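Local coordinates for hypothetical protein PH1789 (PDB 1WR2) that is of unknown function but belongs to the ATP-grasp family of proteins, at residues K149-R154 and M166-A172. Residues are numbered along the deposited sequence; the frame is centred on the assembly and turned at random.
Sequences KDVTFR and MIQEIKA
Asp-150, Thr-152 and Arg-154, alternate residues of a chain entering an edge strand, each meet the 166-172 segment through a polar group, a worked example of how an extended chain turns every second side chain to one neighbour. Among the hydrogen bonds, the carboxylate of Asp-150 spans two successive backbone amides: OD1 accepts from Lys-171 N at 2.8 Å and OD2 from Ala-172 N at 3.1 Å, both on their syn sides. With CG anti to the backbone N (chi1 -180°), this carboxylate reaches straight across to the chain just past helix 160-168. Thr-152 OG1 donates to Met-166 O at 2.6 Å, meeting a carbonyl in the last turn of that helix.

The charged pair lies at the other end. Arg-154 NH1 forms a salt bridge with Glu-169 OE1 at 2.6 Å, the oxygen lying in the guanidinium plane although the two flat groups are turned 55° apart; the bond from NH2 to OE2 is weak. Arg-154 NH1 also donates to Phe-153 O at 3.0 Å, so two acceptors fix the guanidinium's rotation, while Met-166 CB sits over one face.

Apolar packing fills in between. Thr-152 CG2 presses on Ile-170 CG2 at 3.4 Å, tight for two methyls, and the bent end of Met-166 brings CE to Phe-153 CA at 3.9 Å. Met-166 and Ile-170 also touch Phe-138 of strand 133-140, the partner of strand 152-155. The contact thus packs a helix and its exit loop against the outermost strand of an antiparallel sheet, within the alpha+beta architecture of an ATP-grasp domain.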
loop_
_atom_site.group_PDB
_atom_site.type_symbol
_atom_site.label_atom_id
_atom_site.label_comp_id
_atom_site.label_asym_id
_atom_site.label_seq_id
_atom_site.Cartn_x
_atom_site.Cartn_y
_atom_site.Cartn_z
ATOM N N LYS A 149 5.552 18.475 -6.544
ATOM C CA LYS A 149 6.433 17.830 -7.519
ATOM C C LYS A 149 7.829 17.632 -6.934
ATOM O O LYS A 149 8.811 18.130 -7.489
ATOM C CB LYS A 149 6.536 18.716 -8.770
ATOM C CG LYS A 149 5.195 19.277 -9.254
ATOM C CD LYS A 149 5.364 20.438 -10.245
ATOM C CE LYS A 149 5.906 21.696 -9.560
ATOM N NZ LYS A 149 5.916 22.909 -10.447
ATOM N N ASP A 150 7.922 16.907 -5.825
ATOM C CA ASP A 150 9.208 16.690 -5.171
ATOM C C ASP A 150 9.495 15.204 -4.943
ATOM O O ASP A 150 9.230 14.664 -3.875
ATOM C CB ASP A 150 9.223 17.454 -3.842
ATOM C CG ASP A 150 10.525 17.305 -3.083
ATOM O OD1 ASP A 150 11.609 17.408 -3.708
ATOM O OD2 ASP A 150 10.455 17.104 -1.849
ATOM N N VAL A 151 10.028 14.547 -5.966
ATOM C CA VAL A 151 10.339 13.131 -5.867
ATOM C C VAL A 151 11.726 12.876 -6.429
ATOM O O VAL A 151 12.138 13.518 -7.393
ATOM C CB VAL A 151 9.319 12.272 -6.662
ATOM C CG1 VAL A 151 7.896 12.637 -6.251
ATOM C CG2 VAL A 151 9.501 12.494 -8.153
ATOM N N THR A 152 12.450 11.950 -5.815
ATOM C CA THR A 152 13.779 11.592 -6.288
ATOM C C THR A 152 13.661 10.141 -6.750
ATOM O O THR A 152 12.713 9.450 -6.357
ATOM C CB THR A 152 14.830 11.711 -5.158
ATOM O OG1 THR A 152 14.457 10.878 -4.047
ATOM C CG2 THR A 152 14.929 13.156 -4.688
ATOM N N PHE A 153 14.591 9.682 -7.584
ATOM C CA PHE A 153 14.533 8.307 -8.065
ATOM C C PHE A 153 15.913 7.678 -8.206
ATOM O O PHE A 153 16.939 8.362 -8.116
ATOM C CB PHE A 153 13.783 8.239 -9.408
ATOM C CG PHE A 153 14.635 8.563 -10.606
ATOM C CD1 PHE A 153 15.360 7.562 -11.255
ATOM C CD2 PHE A 153 14.722 9.866 -11.083
ATOM C CE1 PHE A 153 16.164 7.859 -12.369
ATOM C CE2 PHE A 153 15.519 10.176 -12.192
ATOM C CZ PHE A 153 16.243 9.165 -12.837
ATOM N N ARG A 154 15.924 6.366 -8.421
ATOM C CA ARG A 154 17.161 5.613 -8.583
ATOM C C ARG A 154 16.789 4.353 -9.359
ATOM O O ARG A 154 15.643 3.904 -9.292
ATOM C CB ARG A 154 17.710 5.235 -7.203
ATOM C CG ARG A 154 19.166 5.601 -6.950
ATOM C CD ARG A 154 19.455 7.031 -7.346
ATOM N NE ARG A 154 20.324 7.704 -6.391
ATOM C CZ ARG A 154 20.109 8.938 -5.952
ATOM N NH1 ARG A 154 19.056 9.620 -6.384
ATOM N NH2 ARG A 154 20.944 9.489 -5.085
ATOM N N MET A 166 18.959 9.267 -1.903
ATOM C CA MET A 166 17.710 9.731 -2.510
ATOM C C MET A 166 16.741 10.299 -1.471
ATOM O O MET A 166 15.849 11.077 -1.802
ATOM C CB MET A 166 17.042 8.611 -3.319
ATOM C CG MET A 166 16.492 7.459 -2.519
ATOM S SD MET A 166 16.014 6.088 -3.598
ATOM C CE MET A 166 14.634 6.820 -4.498
ATOM N N ILE A 167 16.922 9.921 -0.211
ATOM C CA ILE A 167 16.064 10.442 0.840
ATOM C C ILE A 167 16.497 11.871 1.154
ATOM O O ILE A 167 15.671 12.740 1.436
ATOM C CB ILE A 167 16.164 9.601 2.135
ATOM C CG1 ILE A 167 15.679 8.170 1.876
ATOM C CG2 ILE A 167 15.316 10.242 3.232
ATOM C CD1 ILE A 167 15.759 7.264 3.110
ATOM N N GLN A 168 17.800 12.116 1.083
ATOM C CA GLN A 168 18.346 13.435 1.384
ATOM C C GLN A 168 18.210 14.433 0.239
ATOM O O GLN A 168 18.280 15.643 0.454
ATOM C CB GLN A 168 19.818 13.299 1.773
ATOM C CG GLN A 168 20.048 12.306 2.895
ATOM C CD GLN A 168 21.505 12.179 3.284
ATOM O OE1 GLN A 168 22.396 12.197 2.429
ATOM N NE2 GLN A 168 21.758 12.025 4.582
ATOM N N GLU A 169 18.012 13.925 -0.971
ATOM C CA GLU A 169 17.891 14.769 -2.150
ATOM C C GLU A 169 16.545 15.472 -2.341
ATOM O O GLU A 169 16.457 16.428 -3.115
ATOM C CB GLU A 169 18.223 13.945 -3.402
ATOM C CG GLU A 169 19.607 13.316 -3.371
ATOM C CD GLU A 169 19.942 12.560 -4.643
ATOM O OE1 GLU A 169 19.044 11.900 -5.203
ATOM O OE2 GLU A 169 21.113 12.617 -5.077
ATOM N N ILE A 170 15.494 15.020 -1.657
ATOM C CA ILE A 170 14.192 15.670 -1.822
ATOM C C ILE A 170 14.208 17.034 -1.142
ATOM O O ILE A 170 14.840 17.209 -0.099
ATOM C CB ILE A 170 13.024 14.828 -1.231
ATOM C CG1 ILE A 170 13.259 14.568 0.258
ATOM C CG2 ILE A 170 12.874 13.515 -2.011
ATOM C CD1 ILE A 170 12.097 13.866 0.943
ATOM N N LYS A 171 13.518 18.001 -1.735
ATOM C CA LYS A 171 13.482 19.342 -1.166
ATOM C C LYS A 171 12.922 19.326 0.253
ATOM O O LYS A 171 13.366 20.081 1.115
ATOM C CB LYS A 171 12.633 20.267 -2.034
ATOM C CG LYS A 171 13.137 20.428 -3.460
ATOM C CD LYS A 171 12.411 21.567 -4.166
ATOM C CE LYS A 171 12.806 21.651 -5.622
ATOM N NZ LYS A 171 12.496 20.373 -6.327
ATOM N N ALA A 172 11.951 18.451 0.488
ATOM C CA ALA A 172 11.321 18.352 1.796
ATOM C C ALA A 172 12.129 17.566 2.819
ATOM O O ALA A 172 11.609 17.213 3.879
ATOM C CB ALA A 172 9.945 17.737 1.653
#